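Local structure of S-adenosylmethionine:tRNA ribosyltransferase-isomerase (Thermus thermophilus, 1WDI) at residues Val65-Leu70 with Leu83-Arg88; Pro183-His188 with Phe298-Leu303; His229-Ala234 with Gly279-Phe284; Arg262-Ala267 with Phe291-Ala296. The protein probably transfers and isomerises the ribose of S-adenosylmethionine onto the preQ1 base of tRNA, yielding epoxyqueuosine in the queuosine biosynthesis pathway. All blocks are in the same frame, centred on the assembly; numbering follows the deposited sequence.

Overall arrangement
Contacts 1, 2 and 3 all reach one large mixed beta sheet, whereas contact 4 ties helix 258-266 to the loop leading into strand 296-300. Contact 1 stands farthest out: its centre is about 26 Å from that of contact 2 and about 30 Å from that of contact 4, on the other side of the chain's centre from contact 4. Contacts 3 and 4 are neighbours, with centres about 12 Å apart, and touch through His229 with Arg262 and Tyr233 with Ser266. A citrate, probably from the crystallisation liquor, lies at contact 2 and is also held by Thr258 and Thr259 of helix 258-266, the helix that carries segment 262-267 of contact 4.

Contact 1. Residues Val65-Leu70 with Leu83-Arg88; sequences VIPARL and LLVRER
Ala68 and Leu84 form an antiparallel hydrogen-bonded pair, Ala68 N donating to Leu84 O at 2.7 Å and Leu84 N donating to Ala68 O at 3.0 Å, while Arg69 and Leu83 make the adjoining non-hydrogen-bonded pair. On the face of Ala68 and Leu84 the two CB atoms lie 3.8 Å apart. Leu70 adds its CD1 branch, which comes to 4.0 Å from Leu84 CB. The other face carries Arg69 and Leu83. There the Arg69 chain leaves with CG anti to the backbone N (chi1 -169°) and bends at chi2, which lays the edge of the guanidinium against Leu83, NH1 lying 3.8 Å from CD2. The charged end is taken by Glu81 through a salt bridge from NH2. Beyond the paired residues the contact continues through the Pro67 ring, whose CG meets Val85 CG1 at 4.1 Å, and through Val65, whose CG1 methyl sits beside the carbonyl oxygen of Val85. Pairing of this kind is that of a beta hairpin, here strands 57-73 and 79-84, at the surface of the protein, with the longer strand also running beside strand 203-211.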
loop_
_atom_site.group_PDB
_atom_site.type_symbol
_atom_site.label_atom_id
_atom_site.label_comp_id
_atom_site.label_asym_id
_atom_site.label_seq_id
_atom_site.Cartn_x
_atom_site.Cartn_y
_atom_site.Cartn_z
ATOM N N VAL A 65 -10.514 1.271 -5.552
ATOM C CA VAL A 65 -11.102 -0.008 -5.902
ATOM C C VAL A 65 -11.500 -0.071 -7.368
ATOM O O VAL A 65 -12.079 0.870 -7.913
ATOM C CB VAL A 65 -12.346 -0.308 -5.031
ATOM C CG1 VAL A 65 -12.961 -1.641 -5.436
ATOM C CG2 VAL A 65 -11.951 -0.336 -3.561
ATOM N N ILE A 66 -11.166 -1.186 -8.003
ATOM C CA ILE A 66 -11.510 -1.414 -9.397
ATOM C C ILE A 66 -12.501 -2.577 -9.420
ATOM O O ILE A 66 -12.114 -3.735 -9.279
ATOM C CB ILE A 66 -10.262 -1.774 -10.236
ATOM C CG1 ILE A 66 -9.339 -0.555 -10.333
ATOM C CG2 ILE A 66 -10.679 -2.243 -11.627
ATOM C CD1 ILE A 66 -8.116 -0.776 -11.195
ATOM N N PRO A 67 -13.802 -2.270 -9.570
ATOM C CA PRO A 67 -14.872 -3.272 -9.610
ATOM C C PRO A 67 -14.697 -4.300 -10.725
ATOM O O PRO A 67 -13.880 -4.121 -11.626
ATOM C CB PRO A 67 -16.128 -2.426 -9.807
ATOM C CG PRO A 67 -15.780 -1.149 -9.114
ATOM C CD PRO A 67 -14.366 -0.909 -9.591
ATOM N N ALA A 68 -15.481 -5.373 -10.659
ATOM C CA ALA A 68 -15.417 -6.433 -11.658
ATOM C C ALA A 68 -16.707 -6.519 -12.465
ATOM O O ALA A 68 -17.801 -6.570 -11.905
ATOM C CB ALA A 68 -15.140 -7.766 -10.984
ATOM N N ARG A 69 -16.566 -6.533 -13.787
ATOM C CA ARG A 69 -17.708 -6.623 -14.688
ATOM C C ARG A 69 -18.095 -8.091 -14.818
ATOM O O ARG A 69 -17.396 -8.869 -15.467
ATOM C CB ARG A 69 -17.333 -6.068 -16.065
ATOM C CG ARG A 69 -18.504 -5.864 -17.011
ATOM C CD ARG A 69 -19.408 -4.734 -16.535
ATOM N NE ARG A 69 -20.371 -4.336 -17.558
ATOM C CZ ARG A 69 -21.223 -3.325 -17.430
ATOM N NH1 ARG A 69 -21.235 -2.604 -16.316
ATOM N NH2 ARG A 69 -22.060 -3.031 -18.416
ATOM N N LEU A 70 -19.203 -8.473 -14.192
ATOM C CA LEU A 70 -19.651 -9.858 -14.249
ATOM C C LEU A 70 -21.022 -10.000 -14.898
ATOM O O LEU A 70 -21.898 -9.153 -14.726
ATOM C CB LEU A 70 -19.680 -10.459 -12.841
ATOM C CG LEU A 70 -18.343 -10.515 -12.094
ATOM C CD1 LEU A 70 -18.551 -11.153 -10.731
ATOM C CD2 LEU A 70 -17.329 -11.309 -12.903
ATOM N N LEU A 83 -21.536 -5.999 -10.673
ATOM C CA LEU A 83 -20.325 -5.214 -10.488
ATOM C C LEU A 83 -19.731 -5.534 -9.127
ATOM O O LEU A 83 -20.034 -4.872 -8.135
ATOM C CB LEU A 83 -20.632 -3.718 -10.579
ATOM C CG LEU A 83 -20.928 -3.172 -11.977
ATOM C CD1 LEU A 83 -21.292 -1.699 -11.885
ATOM C CD2 LEU A 83 -19.710 -3.370 -12.870
ATOM N N LEU A 84 -18.896 -6.565 -9.086
ATOM C CA LEU A 84 -18.253 -6.984 -7.851
ATOM C C LEU A 84 -17.290 -5.880 -7.420
ATOM O O LEU A 84 -16.300 -5.614 -8.101
ATOM C CB LEU A 84 -17.493 -8.293 -8.081
ATOM C CG LEU A 84 -17.063 -9.086 -6.848
ATOM C CD1 LEU A 84 -18.294 -9.511 -6.063
ATOM C CD2 LEU A 84 -16.261 -10.303 -7.277
ATOM N N VAL A 85 -17.582 -5.240 -6.290
ATOM C CA VAL A 85 -16.743 -4.153 -5.800
ATOM C C VAL A 85 -15.686 -4.555 -4.773
ATOM O O VAL A 85 -14.493 -4.371 -5.011
ATOM C CB VAL A 85 -17.602 -3.010 -5.206
ATOM C CG1 VAL A 85 -18.485 -2.412 -6.289
ATOM C CG2 VAL A 85 -18.454 -3.530 -4.064
ATOM N N ARG A 86 -16.111 -5.099 -3.638
ATOM C CA ARG A 86 -15.159 -5.488 -2.603
ATOM C C ARG A 86 -15.758 -6.458 -1.586
ATOM O O ARG A 86 -16.901 -6.897 -1.729
ATOM C CB ARG A 86 -14.651 -4.233 -1.883
ATOM C CG ARG A 86 -13.416 -4.443 -1.021
ATOM C CD ARG A 86 -12.216 -4.850 -1.860
ATOM N NE ARG A 86 -11.004 -4.977 -1.055
ATOM C CZ ARG A 86 -9.813 -5.307 -1.543
ATOM N NH1 ARG A 86 -9.669 -5.546 -2.839
ATOM N NH2 ARG A 86 -8.766 -5.397 -0.735
ATOM N N GLU A 87 -14.970 -6.783 -0.563
ATOM C CA GLU A 87 -15.374 -7.697 0.503
ATOM C C GLU A 87 -15.357 -9.146 0.030
ATOM O O GLU A 87 -16.399 -9.720 -0.287
ATOM C CB GLU A 87 -16.770 -7.332 1.023
ATOM C CG GLU A 87 -17.249 -8.184 2.195
ATOM C CD GLU A 87 -16.378 -8.030 3.430
ATOM O OE1 GLU A 87 -16.264 -6.896 3.942
ATOM O OE2 GLU A 87 -15.809 -9.044 3.889
ATOM N N ARG A 88 -14.165 -9.734 -0.018
ATOM C CA ARG A 88 -14.013 -11.118 -0.451
ATOM C C ARG A 88 -13.830 -12.042 0.748
ATOM O O ARG A 88 -13.174 -13.080 0.651
ATOM C CB ARG A 88 -12.812 -11.252 -1.392
ATOM C CG ARG A 88 -11.470 -10.934 -0.749
ATOM C CD ARG A 88 -10.319 -11.198 -1.711
ATOM N NE ARG A 88 -9.018 -10.976 -1.086
ATOM C CZ ARG A 88 -7.852 -11.176 -1.693
ATOM N NH1 ARG A 88 -7.818 -11.605 -2.947
ATOM N NH2 ARG A 88 -6.717 -10.950 -1.043
#

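Contact 2. Residues Pro183-His188 with Phe298-Leu303; sequences PTAGLH and FTNFHL. With CIT (citric acid), chain B.
His188 and Asn300 are joined by a short hydrogen bond, His188 NE2 to Asn300 OD1 at 2.7 Å. The oxygen lies in the imidazole plane, at the ring edge, but the donor is tilted 25° from the amide carbonyl plane, and ring and amide stand nearly perpendicular (88°). This is the tight, buried part. Phe298 packs beside the histidine, its ring edge turned to His188 and Ala185: CE2 approaches His188 CD2 at 3.9 Å and the carbonyl oxygen of Ala185 at 3.5 Å, while Ala185 CB packs on Phe298 CD2. The looser side is where the exposed Thr184 meets the citrate, touching Asn300 only at the margin. Ala185 N donates to citrate O2 at 3.1 Å and, at longer range, to O7. From the strand, Asn300 N donates to citrate O5 at 2.8 Å and Thr299 OG1 to O6 at 2.7 Å; that hydroxyl, anti to the backbone N (chi1 -175°), is thereby placed between the citrate and His302 NE2, a donor to it. Backbone amides and side chains of both segments thus line one anion-holding pocket. A leucine in place of Asn300 would probably leave His188 NE2 without its acceptor and the imidazole freer to turn. The 3-10 turn 185-188, which precedes helix 191-199, rests on strand 296-300. Ala341 of strand 341-344 touches both His188 and Phe298, and helix 307-316 packs on Thr299 and His302.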
loop_
_atom_site.group_PDB
_atom_site.type_symbol
_atom_site.label_atom_id
_atom_site.label_comp_id
_atom_site.label_asym_id
_atom_site.label_seq_id
_atom_site.Cartn_x
_atom_site.Cartn_y
_atom_site.Cartn_z
ATOM N N PRO A 183 -4.292 -2.197 7.095
ATOM C CA PRO A 183 -3.452 -1.166 7.719
ATOM C C PRO A 183 -2.080 -1.003 7.068
ATOM O O PRO A 183 -1.400 -1.988 6.776
ATOM C CB PRO A 183 -3.345 -1.642 9.166
ATOM C CG PRO A 183 -4.644 -2.350 9.382
ATOM C CD PRO A 183 -4.776 -3.151 8.109
ATOM N N THR A 184 -1.677 0.245 6.848
ATOM C CA THR A 184 -0.383 0.545 6.242
ATOM C C THR A 184 0.243 1.781 6.896
ATOM O O THR A 184 -0.376 2.416 7.748
ATOM C CB THR A 184 -0.520 0.771 4.719
ATOM O OG1 THR A 184 -1.476 1.807 4.468
ATOM C CG2 THR A 184 -0.979 -0.506 4.029
ATOM N N ALA A 185 1.468 2.119 6.498
ATOM C CA ALA A 185 2.172 3.267 7.076
ATOM C C ALA A 185 1.334 4.541 7.113
ATOM O O ALA A 185 1.424 5.317 8.060
ATOM C CB ALA A 185 3.468 3.524 6.312
ATOM N N GLY A 186 0.521 4.752 6.083
ATOM C CA GLY A 186 -0.310 5.943 6.031
ATOM C C GLY A 186 -1.340 6.045 7.144
ATOM O O GLY A 186 -1.842 7.131 7.429
ATOM N N LEU A 187 -1.656 4.919 7.778
ATOM C CA LEU A 187 -2.644 4.893 8.855
ATOM C C LEU A 187 -2.227 5.749 10.051
ATOM O O LEU A 187 -3.077 6.210 10.814
ATOM C CB LEU A 187 -2.879 3.456 9.327
ATOM C CG LEU A 187 -3.920 3.272 10.444
ATOM C CD1 LEU A 187 -5.323 3.377 9.853
ATOM C CD2 LEU A 187 -3.736 1.918 11.117
ATOM N N HIS A 188 -0.921 5.958 10.203
ATOM C CA HIS A 188 -0.375 6.740 11.316
ATOM C C HIS A 188 -0.715 8.222 11.285
ATOM O O HIS A 188 -0.643 8.900 12.314
ATOM C CB HIS A 188 1.145 6.582 11.359
ATOM C CG HIS A 188 1.596 5.167 11.541
ATOM N ND1 HIS A 188 1.324 4.441 12.681
ATOM C CD2 HIS A 188 2.304 4.344 10.732
ATOM C CE1 HIS A 188 1.849 3.234 12.566
ATOM N NE2 HIS A 188 2.449 3.149 11.393
ATOM N N PHE A 298 9.224 6.874 5.145
ATOM C CA PHE A 298 8.430 6.752 6.360
ATOM C C PHE A 298 7.779 5.389 6.148
ATOM O O PHE A 298 7.041 5.199 5.178
ATOM C CB PHE A 298 7.353 7.840 6.411
ATOM C CG PHE A 298 6.466 7.765 7.624
ATOM C CD1 PHE A 298 6.755 8.514 8.765
ATOM C CD2 PHE A 298 5.346 6.939 7.632
ATOM C CE1 PHE A 298 5.936 8.441 9.900
ATOM C CE2 PHE A 298 4.522 6.854 8.756
ATOM C CZ PHE A 298 4.818 7.610 9.895
ATOM N N THR A 299 8.045 4.438 7.036
ATOM C CA THR A 299 7.496 3.099 6.858
ATOM C C THR A 299 7.358 2.365 8.191
ATOM O O THR A 299 7.953 2.760 9.196
ATOM C CB THR A 299 8.424 2.290 5.902
ATOM O OG1 THR A 299 7.848 1.011 5.605
ATOM C CG2 THR A 299 9.784 2.094 6.539
ATOM N N ASN A 300 6.574 1.296 8.207
ATOM C CA ASN A 300 6.401 0.533 9.440
ATOM C C ASN A 300 7.632 -0.310 9.739
ATOM O O ASN A 300 8.611 -0.305 8.987
ATOM C CB ASN A 300 5.198 -0.417 9.342
ATOM C CG ASN A 300 3.875 0.309 9.204
ATOM O OD1 ASN A 300 3.709 1.428 9.679
ATOM N ND2 ASN A 300 2.912 -0.347 8.571
ATOM N N PHE A 301 7.571 -1.026 10.858
ATOM C CA PHE A 301 8.630 -1.944 11.254
ATOM C C PHE A 301 8.159 -3.283 10.684
ATOM O O PHE A 301 7.100 -3.798 11.058
ATOM C CB PHE A 301 8.753 -2.019 12.781
ATOM C CG PHE A 301 9.500 -0.856 13.390
ATOM C CD1 PHE A 301 8.815 0.252 13.893
ATOM C CD2 PHE A 301 10.895 -0.865 13.446
ATOM C CE1 PHE A 301 9.507 1.334 14.445
ATOM C CE2 PHE A 301 11.599 0.214 13.993
ATOM C CZ PHE A 301 10.901 1.315 14.493
ATOM N N HIS A 302 8.944 -3.833 9.769
ATOM C CA HIS A 302 8.585 -5.076 9.098
ATOM C C HIS A 302 9.123 -6.350 9.753
ATOM O O HIS A 302 10.122 -6.327 10.473
ATOM C CB HIS A 302 9.041 -4.981 7.642
ATOM C CG HIS A 302 8.659 -3.688 6.988
ATOM N ND1 HIS A 302 7.346 -3.309 6.802
ATOM C CD2 HIS A 302 9.415 -2.666 6.522
ATOM C CE1 HIS A 302 7.310 -2.110 6.249
ATOM N NE2 HIS A 302 8.553 -1.697 6.069
ATOM N N LEU A 303 8.440 -7.458 9.486
ATOM C CA LEU A 303 8.790 -8.761 10.039
ATOM C C LEU A 303 10.141 -9.283 9.575
ATOM O O LEU A 303 10.630 -8.923 8.504
ATOM C CB LEU A 303 7.719 -9.792 9.667
ATOM C CG LEU A 303 6.277 -9.548 10.111
ATOM C CD1 LEU A 303 5.407 -10.693 9.604
ATOM C CD2 LEU A 303 6.199 -9.443 11.629
HETATM C C1 CIT B . 2.683 0.978 2.749
HETATM O O1 CIT B . 2.349 1.320 1.573
HETATM O O2 CIT B . 2.546 1.733 3.663
HETATM C C2 CIT B . 3.229 -0.417 2.903
HETATM C C3 CIT B . 3.658 -0.803 4.347
HETATM O O7 CIT B . 2.554 -0.708 5.272
HETATM C C4 CIT B . 4.215 -2.281 4.415
HETATM C C5 CIT B . 3.043 -3.316 4.251
HETATM O O3 CIT B . 2.411 -3.618 3.229
HETATM O O4 CIT B . 2.814 -3.855 5.414
HETATM C C6 CIT B . 4.738 0.022 5.134
HETATM O O5 CIT B . 4.778 0.331 6.322
HETATM O O6 CIT B . 5.597 0.315 4.237
#

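Contact 3. Residues His229-Ala234 with Gly279-Phe284; sequences HAEPYA and GETRLF
Tyr233 lays one face of its ring over the backbone of Gly279, whose CA stands 3.9 Å from the ring centroid and 24° off its normal, a CH-pi contact. The side chain reaches this place by taking the position between backbone N and carbonyl carbon (chi1 62°), which folds it back across the neighbouring strand. With no side chain on Gly279, the ring rests directly on its backbone, the hydroxyl oxygen OH of Tyr233 lying 3.8 Å from Gly279 CA. Farther along, CE2 approaches Glu280 N at 3.4 Å, and the same atom reaches the CG2 methyl of Thr281. That methyl also packs on Glu231 CB, 3.9 Å away. Beneath the ring, Tyr233 N bonds to Gly279 O at 2.9 Å almost straight (174°), and Gly279 N bonds back to Tyr233 O. Glu231 and Thr281 form the second hydrogen-bonded pair of this antiparallel ladder. Between the two pairs, Pro232 and Glu280 face each other closely, their CA atoms 4.2 Å apart. Before strand 231-234 begins, Ala230 CB touches the carboxylate of Glu280. Strand 231-235 is flanked on its other edge by strand 203-211. Helix 258-266 lies against the face bearing Glu231, Tyr233 and Thr281, where Ser266 binds the Tyr233 hydroxyl and Arg262 bonds to the carbonyl of His229.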
loop_
_atom_site.group_PDB
_atom_site.type_symbol
_atom_site.label_atom_id
_atom_site.label_comp_id
_atom_site.label_asym_id
_atom_site.label_seq_id
_atom_site.Cartn_x
_atom_site.Cartn_y
_atom_site.Cartn_z
ATOM N N HIS A 229 4.436 -10.364 -5.949
ATOM C CA HIS A 229 3.070 -9.877 -6.101
ATOM C C HIS A 229 3.054 -8.581 -6.911
ATOM O O HIS A 229 3.485 -7.534 -6.426
ATOM C CB HIS A 229 2.449 -9.625 -4.724
ATOM C CG HIS A 229 2.585 -10.777 -3.776
ATOM N ND1 HIS A 229 2.094 -12.035 -4.054
ATOM C CD2 HIS A 229 3.149 -10.858 -2.548
ATOM C CE1 HIS A 229 2.351 -12.841 -3.039
ATOM N NE2 HIS A 229 2.991 -12.151 -2.112
ATOM N N ALA A 230 2.561 -8.656 -8.144
ATOM C CA ALA A 230 2.491 -7.488 -9.016
ATOM C C ALA A 230 1.677 -6.380 -8.355
ATOM O O ALA A 230 0.696 -6.646 -7.664
ATOM C CB ALA A 230 1.869 -7.868 -10.355
ATOM N N GLU A 231 2.091 -5.136 -8.570
ATOM C CA GLU A 231 1.403 -3.992 -7.988
ATOM C C GLU A 231 0.949 -3.008 -9.064
ATOM O O GLU A 231 1.766 -2.302 -9.652
ATOM C CB GLU A 231 2.329 -3.276 -6.995
ATOM C CG GLU A 231 1.736 -2.023 -6.355
ATOM C CD GLU A 231 2.723 -1.305 -5.442
ATOM O OE1 GLU A 231 3.277 -1.960 -4.531
ATOM O OE2 GLU A 231 2.942 -0.087 -5.631
ATOM N N PRO A 232 -0.363 -2.969 -9.348
ATOM C CA PRO A 232 -0.904 -2.056 -10.357
ATOM C C PRO A 232 -1.150 -0.702 -9.695
ATOM O O PRO A 232 -1.743 -0.633 -8.623
ATOM C CB PRO A 232 -2.192 -2.751 -10.788
ATOM C CG PRO A 232 -2.668 -3.362 -9.503
ATOM C CD PRO A 232 -1.391 -3.928 -8.896
ATOM N N TYR A 233 -0.697 0.373 -10.330
ATOM C CA TYR A 233 -0.855 1.705 -9.754
ATOM C C TYR A 233 -1.066 2.768 -10.820
ATOM O O TYR A 233 -0.901 2.519 -12.012
ATOM C CB TYR A 233 0.401 2.064 -8.954
ATOM C CG TYR A 233 1.637 2.116 -9.826
ATOM C CD1 TYR A 233 1.929 3.245 -10.597
ATOM C CD2 TYR A 233 2.478 1.007 -9.937
ATOM C CE1 TYR A 233 3.026 3.267 -11.462
ATOM C CE2 TYR A 233 3.573 1.016 -10.793
ATOM C CZ TYR A 233 3.843 2.149 -11.554
ATOM O OH TYR A 233 4.930 2.156 -12.400
ATOM N N ALA A 234 -1.413 3.967 -10.372
ATOM C CA ALA A 234 -1.612 5.084 -11.279
ATOM C C ALA A 234 -1.038 6.326 -10.624
ATOM O O ALA A 234 -1.292 6.592 -9.451
ATOM C CB ALA A 234 -3.099 5.278 -11.578
ATOM N N GLY A 279 0.597 2.057 -14.386
ATOM C CA GLY A 279 1.806 1.269 -14.417
ATOM C C GLY A 279 1.604 0.058 -13.546
ATOM O O GLY A 279 0.553 -0.103 -12.921
ATOM N N GLU A 280 2.617 -0.794 -13.501
ATOM C CA GLU A 280 2.569 -2.005 -12.705
ATOM C C GLU A 280 4.004 -2.384 -12.379
ATOM O O GLU A 280 4.904 -2.174 -13.193
ATOM C CB GLU A 280 1.899 -3.124 -13.500
ATOM C CG GLU A 280 1.746 -4.431 -12.746
ATOM C CD GLU A 280 1.076 -5.506 -13.585
ATOM O OE1 GLU A 280 1.661 -5.914 -14.613
ATOM O OE2 GLU A 280 -0.038 -5.937 -13.215
ATOM N N THR A 281 4.222 -2.932 -11.190
ATOM C CA THR A 281 5.565 -3.332 -10.803
ATOM C C THR A 281 5.594 -4.593 -9.955
ATOM O O THR A 281 4.818 -4.747 -9.009
ATOM C CB THR A 281 6.274 -2.225 -10.015
ATOM O OG1 THR A 281 7.634 -2.610 -9.773
ATOM C CG2 THR A 281 5.570 -1.985 -8.681
ATOM N N ARG A 282 6.499 -5.494 -10.312
ATOM C CA ARG A 282 6.683 -6.734 -9.580
ATOM C C ARG A 282 8.162 -6.809 -9.231
ATOM O O ARG A 282 8.687 -7.862 -8.868
ATOM C CB ARG A 282 6.250 -7.935 -10.429
ATOM C CG ARG A 282 6.718 -7.914 -11.876
ATOM C CD ARG A 282 5.976 -8.974 -12.684
ATOM N NE ARG A 282 6.274 -8.899 -14.112
ATOM C CZ ARG A 282 5.628 -9.590 -15.048
ATOM N NH1 ARG A 282 4.641 -10.412 -14.709
ATOM N NH2 ARG A 282 5.964 -9.458 -16.324
ATOM N N LEU A 283 8.824 -5.660 -9.343
ATOM C CA LEU A 283 10.239 -5.546 -9.042
ATOM C C LEU A 283 10.488 -5.819 -7.569
ATOM O O LEU A 283 9.757 -5.343 -6.700
ATOM C CB LEU A 283 10.759 -4.149 -9.389
ATOM C CG LEU A 283 12.215 -3.896 -8.981
ATOM C CD1 LEU A 283 13.131 -4.911 -9.665
ATOM C CD2 LEU A 283 12.615 -2.481 -9.352
ATOM N N PHE A 284 11.533 -6.591 -7.306
ATOM C CA PHE A 284 11.910 -6.949 -5.954
ATOM C C PHE A 284 13.074 -6.066 -5.527
ATOM O O PHE A 284 14.228 -6.370 -5.812
ATOM C CB PHE A 284 12.301 -8.431 -5.926
ATOM C CG PHE A 284 12.685 -8.945 -4.566
ATOM C CD1 PHE A 284 12.191 -8.350 -3.407
ATOM C CD2 PHE A 284 13.511 -10.060 -4.446
ATOM C CE1 PHE A 284 12.515 -8.855 -2.153
ATOM C CE2 PHE A 284 13.839 -10.574 -3.195
ATOM C CZ PHE A 284 13.339 -9.970 -2.045
#

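Contact 4. Residues Arg262-Ala267 with Phe291-Ala296; sequences RALESA and FKVVDA
Glu265 OE2 is gripped by two consecutive backbone amides, Val293 N at 2.8 Å and Val294 N at 3.0 Å. The Val294 bond is nearly straight (169° at the hydrogen) and meets OE2 nearly along its C-O axis, whereas the Val293 N-H comes from the syn side, 27° out of the carboxylate plane. The other oxygen, OE1, takes Lys292 N at 2.8 Å on its syn lone pair, and Tyr289 adds a weak bond from its hydroxyl. Three successive N-H groups thus converge on one buried carboxylate, an arrangement likely to stabilise its negative charge. The chain bends at chi2 (-64°), which turns the group from the helix into the loop. The Phe291 side chain crosses that of Glu265 at about a right angle, with OE2 at the ring edge, 3.8 Å from CD2. A glutamine here would probably leave at least one of the three amides without an acceptor and disturb the loop's course. At the preceding residue the contact becomes apolar: Leu264 CB meets Val293 CG1 at 4.0 Å, and Leu264 CD1 stays 4.4 Å from Val294 CG2. Helix 258-266 is in this way fastened to the loop that enters strand 296-300. Strand 253-256 touches Leu264 and Val293 through Val253 and Val294 through Ala255, while Phe315 of helix 307-316 meets the Phe291 ring edge-to-face.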
loop_
_atom_site.group_PDB
_atom_site.type_symbol
_atom_site.label_atom_id
_atom_site.label_comp_id
_atom_site.label_asym_id
_atom_site.label_seq_id
_atom_site.Cartn_x
_atom_site.Cartn_y
_atom_site.Cartn_z
ATOM N N ARG A 262 7.751 1.607 -4.281
ATOM C CA ARG A 262 7.713 0.721 -5.446
ATOM C C ARG A 262 7.089 1.380 -6.674
ATOM O O ARG A 262 7.569 1.201 -7.791
ATOM C CB ARG A 262 6.946 -0.562 -5.100
ATOM C CG ARG A 262 7.595 -1.401 -4.000
ATOM C CD ARG A 262 6.667 -2.518 -3.540
ATOM N NE ARG A 262 6.285 -3.392 -4.643
ATOM C CZ ARG A 262 5.444 -4.415 -4.535
ATOM N NH1 ARG A 262 4.888 -4.701 -3.365
ATOM N NH2 ARG A 262 5.158 -5.154 -5.600
ATOM N N ALA A 263 6.021 2.143 -6.470
ATOM C CA ALA A 263 5.365 2.806 -7.586
ATOM C C ALA A 263 6.256 3.890 -8.188
ATOM O O ALA A 263 6.466 3.914 -9.401
ATOM C CB ALA A 263 4.029 3.396 -7.141
ATOM N N LEU A 264 6.796 4.777 -7.350
ATOM C CA LEU A 264 7.663 5.850 -7.845
ATOM C C LEU A 264 8.914 5.325 -8.555
ATOM O O LEU A 264 9.254 5.782 -9.649
ATOM C CB LEU A 264 8.081 6.784 -6.701
ATOM C CG LEU A 264 6.978 7.635 -6.054
ATOM C CD1 LEU A 264 7.561 8.450 -4.888
ATOM C CD2 LEU A 264 6.378 8.575 -7.106
ATOM N N GLU A 265 9.606 4.369 -7.941
ATOM C CA GLU A 265 10.815 3.825 -8.555
ATOM C C GLU A 265 10.512 3.078 -9.861
ATOM O O GLU A 265 11.290 3.131 -10.804
ATOM C CB GLU A 265 11.545 2.906 -7.565
ATOM C CG GLU A 265 12.120 3.621 -6.325
ATOM C CD GLU A 265 13.212 4.639 -6.652
ATOM O OE1 GLU A 265 14.016 4.386 -7.572
ATOM O OE2 GLU A 265 13.290 5.688 -5.975
ATOM N N SER A 266 9.375 2.397 -9.916
ATOM C CA SER A 266 8.988 1.668 -11.122
ATOM C C SER A 266 8.581 2.610 -12.260
ATOM O O SER A 266 8.735 2.280 -13.437
ATOM C CB SER A 266 7.826 0.727 -10.818
ATOM O OG SER A 266 7.300 0.188 -12.021
ATOM N N ALA A 267 8.071 3.784 -11.899
ATOM C CA ALA A 267 7.618 4.772 -12.876
ATOM C C ALA A 267 8.724 5.692 -13.376
ATOM O O ALA A 267 8.487 6.535 -14.236
ATOM C CB ALA A 267 6.493 5.607 -12.278
ATOM N N PHE A 291 18.220 4.119 -5.438
ATOM C CA PHE A 291 16.932 4.783 -5.574
ATOM C C PHE A 291 17.084 6.019 -6.442
ATOM O O PHE A 291 17.987 6.824 -6.238
ATOM C CB PHE A 291 16.369 5.135 -4.190
ATOM C CG PHE A 291 16.034 3.926 -3.369
ATOM C CD1 PHE A 291 17.049 3.163 -2.781
ATOM C CD2 PHE A 291 14.720 3.477 -3.280
ATOM C CE1 PHE A 291 16.756 1.971 -2.127
ATOM C CE2 PHE A 291 14.413 2.284 -2.628
ATOM C CZ PHE A 291 15.438 1.525 -2.052
ATOM N N LYS A 292 16.201 6.145 -7.426
ATOM C CA LYS A 292 16.228 7.261 -8.361
ATOM C C LYS A 292 15.233 8.370 -8.015
ATOM O O LYS A 292 15.336 9.486 -8.528
ATOM C CB LYS A 292 15.940 6.743 -9.777
ATOM C CG LYS A 292 17.029 5.829 -10.345
ATOM C CD LYS A 292 18.309 6.621 -10.563
ATOM C CE LYS A 292 19.419 5.776 -11.156
ATOM N NZ LYS A 292 20.634 6.610 -11.391
ATOM N N VAL A 293 14.277 8.072 -7.148
ATOM C CA VAL A 293 13.267 9.061 -6.779
ATOM C C VAL A 293 13.150 9.330 -5.281
ATOM O O VAL A 293 13.172 10.479 -4.850
ATOM C CB VAL A 293 11.874 8.630 -7.288
ATOM C CG1 VAL A 293 10.839 9.728 -6.996
ATOM C CG2 VAL A 293 11.947 8.320 -8.785
ATOM N N VAL A 294 13.019 8.266 -4.495
ATOM C CA VAL A 294 12.852 8.389 -3.052
ATOM C C VAL A 294 14.087 8.890 -2.307
ATOM O O VAL A 294 15.153 8.272 -2.378
ATOM C CB VAL A 294 12.415 7.032 -2.451
ATOM C CG1 VAL A 294 12.167 7.169 -0.947
ATOM C CG2 VAL A 294 11.159 6.536 -3.173
ATOM N N ASP A 295 13.931 10.003 -1.590
ATOM C CA ASP A 295 15.030 10.597 -0.814
ATOM C C ASP A 295 14.928 10.279 0.677
ATOM O O ASP A 295 15.915 10.371 1.409
ATOM C CB ASP A 295 15.056 12.124 -0.978
ATOM C CG ASP A 295 15.302 12.559 -2.409
ATOM O OD1 ASP A 295 16.339 12.160 -2.983
ATOM O OD2 ASP A 295 14.457 13.300 -2.958
ATOM N N ALA A 296 13.729 9.927 1.129
ATOM C CA ALA A 296 13.507 9.599 2.536
ATOM C C ALA A 296 12.323 8.661 2.593
ATOM O O ALA A 296 11.466 8.700 1.716
ATOM C CB ALA A 296 13.224 10.872 3.351
#